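Local coordinates for protein cell death-related nuclease 4 (Caenorhabditis elegans, PDB 3CM6) that degrades RNA and DNA as a metal-dependent 3'-to-5' exonuclease and takes part in DNA degradation during apoptosis, at residues His15-Thr20 with Gly260-Glu265; Thr20-Asp25 with Phe116-Asp121; Leu24-Thr29 with Arg123-Arg128; Ala45-Asp50 with Asp193-Ile198. All blocks are in the same frame, centred on the assembly; numbering follows the deposited sequence.

How the contacts relate
Strand 20-28 is common to contacts 2 and 3 and borders the other two. Contact 1 packs the loop before it against the loop after strand 253-256. Contact 2 pairs the first half of strand 20-28 with strand 116-120, and contact 3 sets its second half against helix 124-136. Contact 4 lays helix 191-207 over strand 41-50, the antiparallel neighbour of 20-28 on the side away from 116-120. The centres of contacts 2 and 4 are about 8 Å apart, those of 2 and 3 about 12 Å, and those of 1 and 3 about 23 Å. Contacts 2 to 4, nested within the span closed by contact 1, converge on the metal-binding residues D25, E27 and D194; contact 1 lies away from them.

Contact 1 (His15-Thr20 with Gly260-Glu265); sequences HCPFDT and GDFRLE
The rings of F18 and F262 touch through their rims without stacking, with planes 37° apart and centroids 5.9 Å from each other. F18 CZ is the point of the meeting, 3.7 Å from F262 CE2, and the two side chains run crosswise. F18 has its CG turned anti to its own carbonyl carbon (chi1 -58°), which swings the ring end closer to the other loop than its CB direction alone would suggest. L264 comes alongside that ring from the other loop, antiparallel to it. Its CD2 makes an off-centre CH-pi contact, 4.2 Å from the F18 ring centroid, and also lies 4.0 Å from P17 CB. The proline is a suitable neighbour, rigid and apolar, and its CG sits at the edge of the F262 ring. On the far side of its loop R263 points away and fastens its own turn: NH1 bonds to G260 O and F262 O, both near the guanidinium plane. Were F18 an alanine, a gap would probably open between F262 and L264, and the F262 rim would be left without its aromatic mate. V214 touches both rings as well. This is plain apolar packing between loops, joining the lead-in to the central strand 20-28 of the RNase H-like sheet with the segment that runs on to the zinc ligands C270 and C273.

Contact 2 (Thr20-Asp25 with Phe116-Asp121); sequences TLLILD and FAFVCD. With ER3 (erbium (III) ion), chain F.
L22 N donates to A117 O over 2.8 Å in a nearly straight bond, 171° at the hydrogen. The carbonyl of L22 then accepts V119 N, with L22 O also 2.8 Å from V119 N, and L24 N returns to V119 O, so the bonds switch from strand to strand in the pattern of a parallel pair. A weak bond from A117 N to T20 O begins the series. L22 and F118 fall on one face of the sheet, where the F118 ring packs against both leucines, L22 and L24: its CD1 lies 3.6 Å from L22 CB and 3.7 Å from L24 CB. Leucine suits both positions, since its branched end can lie against an aromatic ring without needing a polar partner; L22 CD1 also reaches F116 CD2 at 3.8 Å. With a serine in place of F118, F145 would probably lose its edge-to-face partner and L22 and L24 the ring they pack on. On the other face V119 projects CG2 towards L21 CB, 3.8 Å away. Past the last hydrogen-bonded pair a water lies between D25 OD1 and D121 OD2, close to the erbium ion; D25 is a metal-binding residue (probably magnesium in vivo). Strand 41-50 hydrogen-bonds to the opposite edge of 20-25, and strand 147-150 to that of 116-120. Helix 191-207 covers I23, while helix 124-136 touches L24 and C120.

Contact 3 (Leu24-Thr29 with Arg123-Arg128); sequences LDFETT and RQDLWR. With ER3 (erbium (III) ion), chain F.
Strand 24-28 and helix 124-128 run at 71° to each other, their axes 8.5 Å apart, and come closest at F26 and D125, whose CA atoms are 6.2 Å apart. The one hydrogen bond across the pair is made there: F26 N donates a hydrogen bond to D125 OD1 over 3.2 Å, meeting that oxygen nearly along its C-O axis. It ties the carboxylate to the strand backbone. An aspartate is short enough to do this from the helix, with CG beside its own backbone N (chi1 -62°). The ring of F26 lies edge-on to the helix: D125 O approaches the rim near the ring plane, 3.5 Å from F26 CD2, where the hydrogens of an aromatic ring carry slight positive charge. L126 CD2 also stands at that edge and packs 3.6 Å from L24 CD2, so two leucines seal the join with methyls. D25 OD1 comes near D125 OD1, two acceptors with the erbium ion close by. D25 and E27 are metal ligands, and D125 is probably a further acidic residue of this DEDD-type exonuclease site. Within the helix R128 NE bonds Q124 OE1 at 2.9 Å, with that oxygen in the guanidinium plane. Strand 41-50 pairs with 24-29 through backbone bonds such as D25 with A45, and its F44 and I46 pack on L24. C120 of strand 116-120 touches D125 and L126, and helix 239-249 packs on W127 and R128 through F246.

Contact 4 (Ala45-Asp50 with Asp193-Ile198); sequences AIVAYD and DDCLNI
The peptide group that joins A45 to I46 offers one flat face to C195, whose SG lies above the plane, 3.3 Å from A45 O and 3.7 Å from A45 C. This is packing of helix on sheet in the RNase H-like exonuclease fold: helix 191-207 packs along strand 41-50, the two segment axes 7.9 Å apart at closest approach and 28° from parallel. A small residue such as A45 lets the helix come in close, its CB meeting the same C195 SG at 4.0 Å. V47 lies two residues on and on the same face of the strand. Its CG2 stands 3.5 Å from C195 CB and also touches L196 CD2; the valine and leucine run crosswise, so that the leucine methyl rests against both valine branches. I46 points the other way, toward L22 and L24 of strand 20-28. C195 also touches D25, and its neighbour D194 is a metal ligand whose OD1 accepts from H189 N, so the packing sits beside the metal site. On the helix itself a second flat group is gripped twice: D193 O takes N197 N at 3.1 Å from one face of its carbonyl plane and N197 ND2 at 2.6 Å from the other.

Contact 1 (His15-Thr20 with Gly260-Glu265)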
# COMPACT_ATOMS: atom_id res chain seq x y z
N HIS B 15 -8.50 -44.03 4.23
CA HIS B 15 -7.13 -43.80 3.87
C HIS B 15 -6.58 -42.62 4.63
O HIS B 15 -5.38 -42.50 4.86
CB HIS B 15 -7.06 -43.49 2.39
CG HIS B 15 -7.49 -44.64 1.53
ND1 HIS B 15 -6.81 -45.84 1.51
CD2 HIS B 15 -8.53 -44.76 0.68
CE1 HIS B 15 -7.42 -46.66 0.68
NE2 HIS B 15 -8.47 -46.03 0.16
N CYS B 16 -7.49 -41.74 5.02
CA CYS B 16 -7.11 -40.51 5.66
C CYS B 16 -6.99 -40.74 7.14
O CYS B 16 -7.98 -41.03 7.79
CB CYS B 16 -8.13 -39.41 5.38
SG CYS B 16 -7.64 -37.89 6.15
N PRO B 17 -5.78 -40.57 7.68
CA PRO B 17 -5.54 -40.91 9.09
C PRO B 17 -6.03 -39.84 10.08
O PRO B 17 -5.97 -40.05 11.28
CB PRO B 17 -4.01 -41.04 9.15
CG PRO B 17 -3.51 -40.09 8.04
CD PRO B 17 -4.59 -40.00 7.01
N PHE B 18 -6.52 -38.71 9.58
CA PHE B 18 -7.00 -37.63 10.46
C PHE B 18 -8.49 -37.75 10.66
O PHE B 18 -9.18 -38.22 9.79
CB PHE B 18 -6.67 -36.24 9.88
CG PHE B 18 -5.22 -36.01 9.63
CD1 PHE B 18 -4.38 -35.63 10.67
CD2 PHE B 18 -4.69 -36.20 8.36
CE1 PHE B 18 -3.02 -35.44 10.45
CE2 PHE B 18 -3.32 -36.02 8.12
CZ PHE B 18 -2.49 -35.64 9.17
N ASP B 19 -8.99 -37.34 11.82
CA ASP B 19 -10.43 -37.33 12.07
C ASP B 19 -11.09 -36.11 11.47
O ASP B 19 -12.26 -36.15 11.09
CB ASP B 19 -10.72 -37.38 13.57
CG ASP B 19 -10.19 -38.65 14.22
OD1 ASP B 19 -10.37 -39.77 13.62
OD2 ASP B 19 -9.58 -38.52 15.33
N THR B 20 -10.36 -35.01 11.39
CA THR B 20 -10.92 -33.81 10.82
C THR B 20 -9.89 -33.05 9.98
O THR B 20 -8.76 -32.87 10.42
CB THR B 20 -11.70 -32.95 11.87
OG1 THR B 20 -11.55 -31.56 11.59
CG2 THR B 20 -11.24 -33.22 13.26
N GLY B 260 2.63 -43.44 1.88
CA GLY B 260 2.96 -44.60 2.71
C GLY B 260 3.95 -44.30 3.81
O GLY B 260 3.98 -44.99 4.83
N ASP B 261 4.75 -43.25 3.63
CA ASP B 261 5.79 -42.94 4.60
C ASP B 261 5.33 -41.95 5.66
O ASP B 261 6.08 -41.67 6.59
CB ASP B 261 7.05 -42.42 3.90
CG ASP B 261 7.57 -43.36 2.82
OD1 ASP B 261 7.44 -44.60 2.99
OD2 ASP B 261 8.09 -42.85 1.81
N PHE B 262 4.13 -41.40 5.52
CA PHE B 262 3.67 -40.45 6.52
C PHE B 262 3.19 -41.15 7.78
O PHE B 262 2.58 -42.19 7.70
CB PHE B 262 2.56 -39.50 6.01
CG PHE B 262 2.06 -38.57 7.08
CD1 PHE B 262 2.87 -37.53 7.55
CD2 PHE B 262 0.81 -38.79 7.69
CE1 PHE B 262 2.43 -36.69 8.58
CE2 PHE B 262 0.37 -37.95 8.72
CZ PHE B 262 1.16 -36.90 9.16
N ARG B 263 3.46 -40.54 8.93
CA ARG B 263 2.98 -41.04 10.22
C ARG B 263 2.52 -39.87 11.05
O ARG B 263 3.16 -38.82 11.04
CB ARG B 263 4.10 -41.77 10.97
CG ARG B 263 4.66 -43.01 10.30
CD ARG B 263 3.62 -44.15 10.21
NE ARG B 263 4.26 -45.36 9.69
CZ ARG B 263 4.53 -45.60 8.41
NH1 ARG B 263 4.20 -44.71 7.47
NH2 ARG B 263 5.13 -46.73 8.06
N LEU B 264 1.43 -40.05 11.78
CA LEU B 264 0.88 -39.02 12.65
C LEU B 264 1.89 -38.54 13.67
O LEU B 264 1.88 -37.37 14.04
CB LEU B 264 -0.34 -39.55 13.38
CG LEU B 264 -1.54 -40.01 12.56
CD1 LEU B 264 -2.49 -40.78 13.47
CD2 LEU B 264 -2.24 -38.80 11.95
N GLU B 265 2.77 -39.43 14.13
CA GLU B 265 3.74 -39.09 15.16
C GLU B 265 4.84 -38.14 14.69
O GLU B 265 5.61 -37.61 15.51
CB GLU B 265 4.33 -40.35 15.83
CG GLU B 265 4.45 -41.58 14.94
CD GLU B 265 3.11 -42.31 14.73
OE1 GLU B 265 2.29 -42.42 15.69
OE2 GLU B 265 2.88 -42.79 13.60

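Contact 2 (Thr20-Asp25 with Phe116-Asp121)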
# COMPACT_ATOMS: atom_id res chain seq x y z
N THR B 20 -10.36 -35.01 11.39
CA THR B 20 -10.92 -33.81 10.82
C THR B 20 -9.89 -33.05 9.98
O THR B 20 -8.76 -32.87 10.42
CB THR B 20 -11.70 -32.95 11.87
OG1 THR B 20 -11.55 -31.56 11.59
CG2 THR B 20 -11.24 -33.22 13.26
N LEU B 21 -10.29 -32.66 8.77
CA LEU B 21 -9.45 -31.86 7.87
C LEU B 21 -9.99 -30.46 7.81
O LEU B 21 -11.20 -30.25 7.69
CB LEU B 21 -9.40 -32.46 6.46
CG LEU B 21 -8.78 -33.86 6.31
CD1 LEU B 21 -8.88 -34.40 4.88
CD2 LEU B 21 -7.35 -33.91 6.80
N LEU B 22 -9.08 -29.49 7.91
CA LEU B 22 -9.49 -28.08 7.89
C LEU B 22 -9.06 -27.46 6.57
O LEU B 22 -7.88 -27.35 6.29
CB LEU B 22 -8.90 -27.32 9.07
CG LEU B 22 -9.34 -27.74 10.49
CD1 LEU B 22 -8.64 -26.88 11.58
CD2 LEU B 22 -10.85 -27.69 10.65
N ILE B 23 -10.04 -27.09 5.76
CA ILE B 23 -9.74 -26.48 4.48
C ILE B 23 -9.41 -25.02 4.80
O ILE B 23 -10.19 -24.32 5.46
CB ILE B 23 -10.91 -26.59 3.47
CG1 ILE B 23 -11.05 -28.02 2.91
CG2 ILE B 23 -10.68 -25.67 2.31
CD1 ILE B 23 -11.63 -29.06 3.91
N LEU B 24 -8.24 -24.59 4.34
CA LEU B 24 -7.73 -23.29 4.69
C LEU B 24 -7.49 -22.45 3.46
O LEU B 24 -7.10 -22.96 2.39
CB LEU B 24 -6.43 -23.40 5.49
CG LEU B 24 -5.75 -22.07 5.82
CD1 LEU B 24 -6.10 -21.63 7.23
CD2 LEU B 24 -4.26 -22.22 5.69
N ASP B 25 -7.72 -21.16 3.61
CA ASP B 25 -7.43 -20.22 2.57
C ASP B 25 -7.18 -18.81 3.09
O ASP B 25 -7.89 -18.32 3.97
CB ASP B 25 -8.56 -20.20 1.57
CG ASP B 25 -8.17 -19.50 0.32
OD1 ASP B 25 -7.15 -19.88 -0.28
OD2 ASP B 25 -8.88 -18.55 -0.05
N PHE B 116 -5.73 -33.45 13.32
CA PHE B 116 -6.33 -32.70 12.23
C PHE B 116 -5.21 -32.19 11.34
O PHE B 116 -4.05 -32.09 11.78
CB PHE B 116 -7.22 -31.55 12.73
CG PHE B 116 -6.47 -30.41 13.36
CD1 PHE B 116 -6.29 -30.36 14.74
CD2 PHE B 116 -5.93 -29.40 12.58
CE1 PHE B 116 -5.58 -29.30 15.34
CE2 PHE B 116 -5.21 -28.35 13.15
CZ PHE B 116 -5.04 -28.30 14.54
N ALA B 117 -5.55 -31.90 10.10
CA ALA B 117 -4.56 -31.32 9.19
C ALA B 117 -5.22 -30.27 8.29
O ALA B 117 -6.41 -30.33 7.98
CB ALA B 117 -3.85 -32.43 8.36
N PHE B 118 -4.43 -29.31 7.87
CA PHE B 118 -4.91 -28.33 6.94
C PHE B 118 -4.82 -28.78 5.50
O PHE B 118 -3.84 -29.43 5.09
CB PHE B 118 -4.17 -27.02 7.13
CG PHE B 118 -4.59 -26.28 8.35
CD1 PHE B 118 -5.81 -25.62 8.38
CD2 PHE B 118 -3.76 -26.25 9.47
CE1 PHE B 118 -6.20 -24.93 9.51
CE2 PHE B 118 -4.15 -25.57 10.60
CZ PHE B 118 -5.38 -24.91 10.63
N VAL B 119 -5.84 -28.42 4.74
CA VAL B 119 -5.91 -28.73 3.33
C VAL B 119 -5.91 -27.42 2.57
O VAL B 119 -6.75 -26.56 2.82
CB VAL B 119 -7.18 -29.56 3.00
CG1 VAL B 119 -7.31 -29.83 1.49
CG2 VAL B 119 -7.18 -30.87 3.81
N CYS B 120 -4.96 -27.29 1.65
CA CYS B 120 -4.82 -26.12 0.81
C CYS B 120 -4.81 -26.53 -0.65
O CYS B 120 -4.56 -27.69 -0.97
CB CYS B 120 -3.52 -25.41 1.13
SG CYS B 120 -3.42 -24.89 2.85
N ASP B 121 -5.06 -25.57 -1.53
CA ASP B 121 -5.08 -25.83 -2.94
C ASP B 121 -3.73 -25.71 -3.62
O ASP B 121 -3.62 -26.02 -4.82
CB ASP B 121 -6.14 -24.98 -3.63
CG ASP B 121 -5.71 -23.54 -3.85
OD1 ASP B 121 -5.94 -23.06 -4.97
OD2 ASP B 121 -5.17 -22.88 -2.94
ER ER3 F . -7.41 -18.28 -2.62
O HOH W 1 -5.00 -20.32 -1.95

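Contact 3 (Leu24-Thr29 with Arg123-Arg128)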
# COMPACT_ATOMS: atom_id res chain seq x y z
N LEU B 24 -8.24 -24.59 4.34
CA LEU B 24 -7.73 -23.29 4.69
C LEU B 24 -7.49 -22.45 3.46
O LEU B 24 -7.10 -22.96 2.39
CB LEU B 24 -6.43 -23.40 5.49
CG LEU B 24 -5.75 -22.07 5.82
CD1 LEU B 24 -6.10 -21.63 7.23
CD2 LEU B 24 -4.26 -22.22 5.69
N ASP B 25 -7.72 -21.16 3.61
CA ASP B 25 -7.43 -20.22 2.57
C ASP B 25 -7.18 -18.81 3.09
O ASP B 25 -7.89 -18.32 3.97
CB ASP B 25 -8.56 -20.20 1.57
CG ASP B 25 -8.17 -19.50 0.32
OD1 ASP B 25 -7.15 -19.88 -0.28
OD2 ASP B 25 -8.88 -18.55 -0.05
N PHE B 26 -6.13 -18.19 2.54
CA PHE B 26 -5.76 -16.82 2.86
C PHE B 26 -5.93 -15.94 1.63
O PHE B 26 -5.68 -16.36 0.50
CB PHE B 26 -4.30 -16.75 3.28
CG PHE B 26 -3.98 -17.34 4.64
CD1 PHE B 26 -4.61 -16.89 5.79
CD2 PHE B 26 -2.98 -18.32 4.75
CE1 PHE B 26 -4.27 -17.43 7.03
CE2 PHE B 26 -2.64 -18.86 5.99
CZ PHE B 26 -3.28 -18.43 7.12
N GLU B 27 -6.36 -14.70 1.85
CA GLU B 27 -6.20 -13.69 0.82
C GLU B 27 -5.22 -12.65 1.33
O GLU B 27 -5.15 -12.40 2.56
CB GLU B 27 -7.55 -13.07 0.42
CG GLU B 27 -8.58 -14.04 -0.21
CD GLU B 27 -8.04 -14.88 -1.38
OE1 GLU B 27 -7.04 -14.50 -2.04
OE2 GLU B 27 -8.65 -15.96 -1.64
N THR B 28 -4.46 -12.05 0.41
CA THR B 28 -3.40 -11.11 0.82
C THR B 28 -3.46 -9.79 0.08
O THR B 28 -4.02 -9.69 -1.02
CB THR B 28 -1.96 -11.70 0.60
OG1 THR B 28 -1.71 -11.86 -0.81
CG2 THR B 28 -1.78 -13.04 1.28
N THR B 29 -2.84 -8.77 0.67
CA THR B 29 -2.50 -7.56 -0.06
C THR B 29 -1.63 -7.98 -1.24
O THR B 29 -0.87 -8.95 -1.14
CB THR B 29 -1.68 -6.60 0.79
OG1 THR B 29 -0.47 -7.24 1.20
CG2 THR B 29 -2.45 -6.18 2.01
N ARG B 123 0.96 -24.99 -2.46
CA ARG B 123 1.93 -24.66 -1.42
C ARG B 123 1.88 -23.20 -0.93
O ARG B 123 2.52 -22.88 0.08
CB ARG B 123 3.37 -25.02 -1.84
CG ARG B 123 3.93 -24.23 -3.02
CD ARG B 123 5.33 -24.68 -3.46
NE ARG B 123 5.43 -26.14 -3.57
CZ ARG B 123 6.58 -26.82 -3.65
NH1 ARG B 123 7.74 -26.18 -3.64
NH2 ARG B 123 6.57 -28.15 -3.73
N GLN B 124 1.15 -22.32 -1.62
CA GLN B 124 1.27 -20.87 -1.34
C GLN B 124 0.81 -20.44 0.05
O GLN B 124 1.44 -19.59 0.68
CB GLN B 124 0.57 -20.00 -2.41
CG GLN B 124 1.02 -20.17 -3.88
CD GLN B 124 2.51 -19.93 -4.08
OE1 GLN B 124 3.07 -18.98 -3.53
NE2 GLN B 124 3.16 -20.79 -4.87
N ASP B 125 -0.28 -21.02 0.52
CA ASP B 125 -0.94 -20.52 1.71
C ASP B 125 -0.06 -20.68 2.96
O ASP B 125 0.02 -19.75 3.82
CB ASP B 125 -2.30 -21.21 1.91
CG ASP B 125 -3.28 -20.96 0.76
OD1 ASP B 125 -4.21 -20.15 0.93
OD2 ASP B 125 -3.16 -21.61 -0.31
N LEU B 126 0.58 -21.85 3.08
CA LEU B 126 1.35 -22.16 4.27
C LEU B 126 2.84 -21.92 4.11
O LEU B 126 3.48 -21.34 5.00
CB LEU B 126 1.02 -23.55 4.82
CG LEU B 126 -0.41 -23.72 5.37
CD1 LEU B 126 -0.63 -25.09 5.96
CD2 LEU B 126 -0.73 -22.67 6.44
N TRP B 127 3.41 -22.32 2.98
CA TRP B 127 4.84 -22.15 2.78
C TRP B 127 5.19 -20.66 2.66
O TRP B 127 6.11 -20.18 3.32
CB TRP B 127 5.37 -22.96 1.58
CG TRP B 127 6.64 -22.37 1.00
CD1 TRP B 127 7.88 -22.43 1.55
CD2 TRP B 127 6.78 -21.60 -0.21
NE1 TRP B 127 8.79 -21.76 0.77
CE2 TRP B 127 8.14 -21.25 -0.32
CE3 TRP B 127 5.89 -21.19 -1.21
CZ2 TRP B 127 8.64 -20.47 -1.41
CZ3 TRP B 127 6.39 -20.43 -2.29
CH2 TRP B 127 7.75 -20.09 -2.38
N ARG B 128 4.45 -19.92 1.82
CA ARG B 128 4.77 -18.51 1.62
C ARG B 128 4.01 -17.58 2.56
O ARG B 128 4.61 -16.87 3.38
CB ARG B 128 4.59 -18.09 0.15
CG ARG B 128 5.09 -16.67 -0.12
CD ARG B 128 5.08 -16.30 -1.61
NE ARG B 128 3.76 -16.51 -2.20
CZ ARG B 128 2.73 -15.67 -2.08
NH1 ARG B 128 2.84 -14.52 -1.42
NH2 ARG B 128 1.58 -15.97 -2.65
ER ER3 F . -7.41 -18.28 -2.62

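Contact 4 (Ala45-Asp50 with Asp193-Ile198)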
# COMPACT_ATOMS: atom_id res chain seq x y z
N ALA B 45 -9.82 -17.72 6.20
CA ALA B 45 -11.02 -18.56 6.06
C ALA B 45 -10.75 -20.06 6.22
O ALA B 45 -9.82 -20.61 5.61
CB ALA B 45 -11.69 -18.30 4.74
N ILE B 46 -11.57 -20.71 7.04
CA ILE B 46 -11.45 -22.16 7.28
C ILE B 46 -12.83 -22.79 7.33
O ILE B 46 -13.75 -22.20 7.89
CB ILE B 46 -10.74 -22.49 8.60
CG1 ILE B 46 -9.40 -21.77 8.71
CG2 ILE B 46 -10.53 -24.00 8.74
CD1 ILE B 46 -8.80 -21.87 10.08
N VAL B 47 -12.96 -23.98 6.73
CA VAL B 47 -14.15 -24.82 6.81
C VAL B 47 -13.70 -26.23 7.17
O VAL B 47 -12.72 -26.75 6.63
CB VAL B 47 -14.94 -24.88 5.48
CG1 VAL B 47 -16.32 -25.46 5.70
CG2 VAL B 47 -15.12 -23.52 4.95
N ALA B 48 -14.45 -26.85 8.09
CA ALA B 48 -14.13 -28.20 8.57
C ALA B 48 -14.73 -29.30 7.69
O ALA B 48 -15.75 -29.10 7.05
CB ALA B 48 -14.58 -28.35 10.01
N TYR B 49 -14.05 -30.44 7.65
CA TYR B 49 -14.53 -31.66 6.98
C TYR B 49 -14.38 -32.81 7.95
O TYR B 49 -13.30 -33.00 8.53
CB TYR B 49 -13.70 -31.95 5.73
CG TYR B 49 -13.98 -33.29 5.09
CD1 TYR B 49 -15.06 -33.45 4.21
CD2 TYR B 49 -13.15 -34.39 5.34
CE1 TYR B 49 -15.32 -34.68 3.61
CE2 TYR B 49 -13.41 -35.61 4.75
CZ TYR B 49 -14.49 -35.75 3.88
OH TYR B 49 -14.74 -36.97 3.29
N ASP B 50 -15.47 -33.55 8.15
CA ASP B 50 -15.52 -34.68 9.08
C ASP B 50 -15.07 -35.91 8.31
O ASP B 50 -15.75 -36.34 7.39
CB ASP B 50 -16.96 -34.85 9.62
CG ASP B 50 -17.10 -35.97 10.67
OD1 ASP B 50 -17.97 -35.83 11.55
OD2 ASP B 50 -16.39 -37.00 10.63
N ASP B 193 -15.42 -18.92 -0.37
CA ASP B 193 -15.88 -19.63 -1.56
C ASP B 193 -14.81 -20.57 -2.08
O ASP B 193 -15.12 -21.63 -2.63
CB ASP B 193 -16.32 -18.64 -2.64
CG ASP B 193 -17.72 -18.07 -2.38
OD1 ASP B 193 -18.44 -18.62 -1.52
OD2 ASP B 193 -18.11 -17.08 -3.04
N ASP B 194 -13.55 -20.18 -1.91
CA ASP B 194 -12.41 -21.03 -2.22
C ASP B 194 -12.41 -22.28 -1.32
O ASP B 194 -12.22 -23.40 -1.79
CB ASP B 194 -11.10 -20.25 -2.10
CG ASP B 194 -10.86 -19.32 -3.29
OD1 ASP B 194 -11.61 -19.41 -4.28
OD2 ASP B 194 -9.91 -18.48 -3.21
N CYS B 195 -12.64 -22.06 -0.03
CA CYS B 195 -12.77 -23.14 0.93
C CYS B 195 -13.85 -24.16 0.58
O CYS B 195 -13.63 -25.36 0.73
CB CYS B 195 -13.00 -22.60 2.34
SG CYS B 195 -11.51 -21.89 3.07
N LEU B 196 -15.00 -23.69 0.10
CA LEU B 196 -16.12 -24.59 -0.16
C LEU B 196 -15.86 -25.38 -1.43
O LEU B 196 -16.22 -26.56 -1.52
CB LEU B 196 -17.47 -23.84 -0.17
CG LEU B 196 -17.83 -23.06 1.13
CD1 LEU B 196 -18.99 -22.02 0.94
CD2 LEU B 196 -18.11 -23.99 2.33
N ASN B 197 -15.21 -24.75 -2.41
CA ASN B 197 -14.81 -25.46 -3.60
C ASN B 197 -13.80 -26.55 -3.23
O ASN B 197 -13.96 -27.72 -3.62
CB ASN B 197 -14.23 -24.51 -4.65
CG ASN B 197 -15.30 -23.76 -5.44
OD1 ASN B 197 -15.86 -24.28 -6.40
ND2 ASN B 197 -15.55 -22.51 -5.06
N ILE B 198 -12.78 -26.17 -2.46
CA ILE B 198 -11.77 -27.13 -2.06
C ILE B 198 -12.40 -28.29 -1.26
O ILE B 198 -12.11 -29.46 -1.56
CB ILE B 198 -10.61 -26.47 -1.32
CG1 ILE B 198 -9.82 -25.57 -2.29
CG2 ILE B 198 -9.66 -27.53 -0.77
CD1 ILE B 198 -9.01 -24.49 -1.60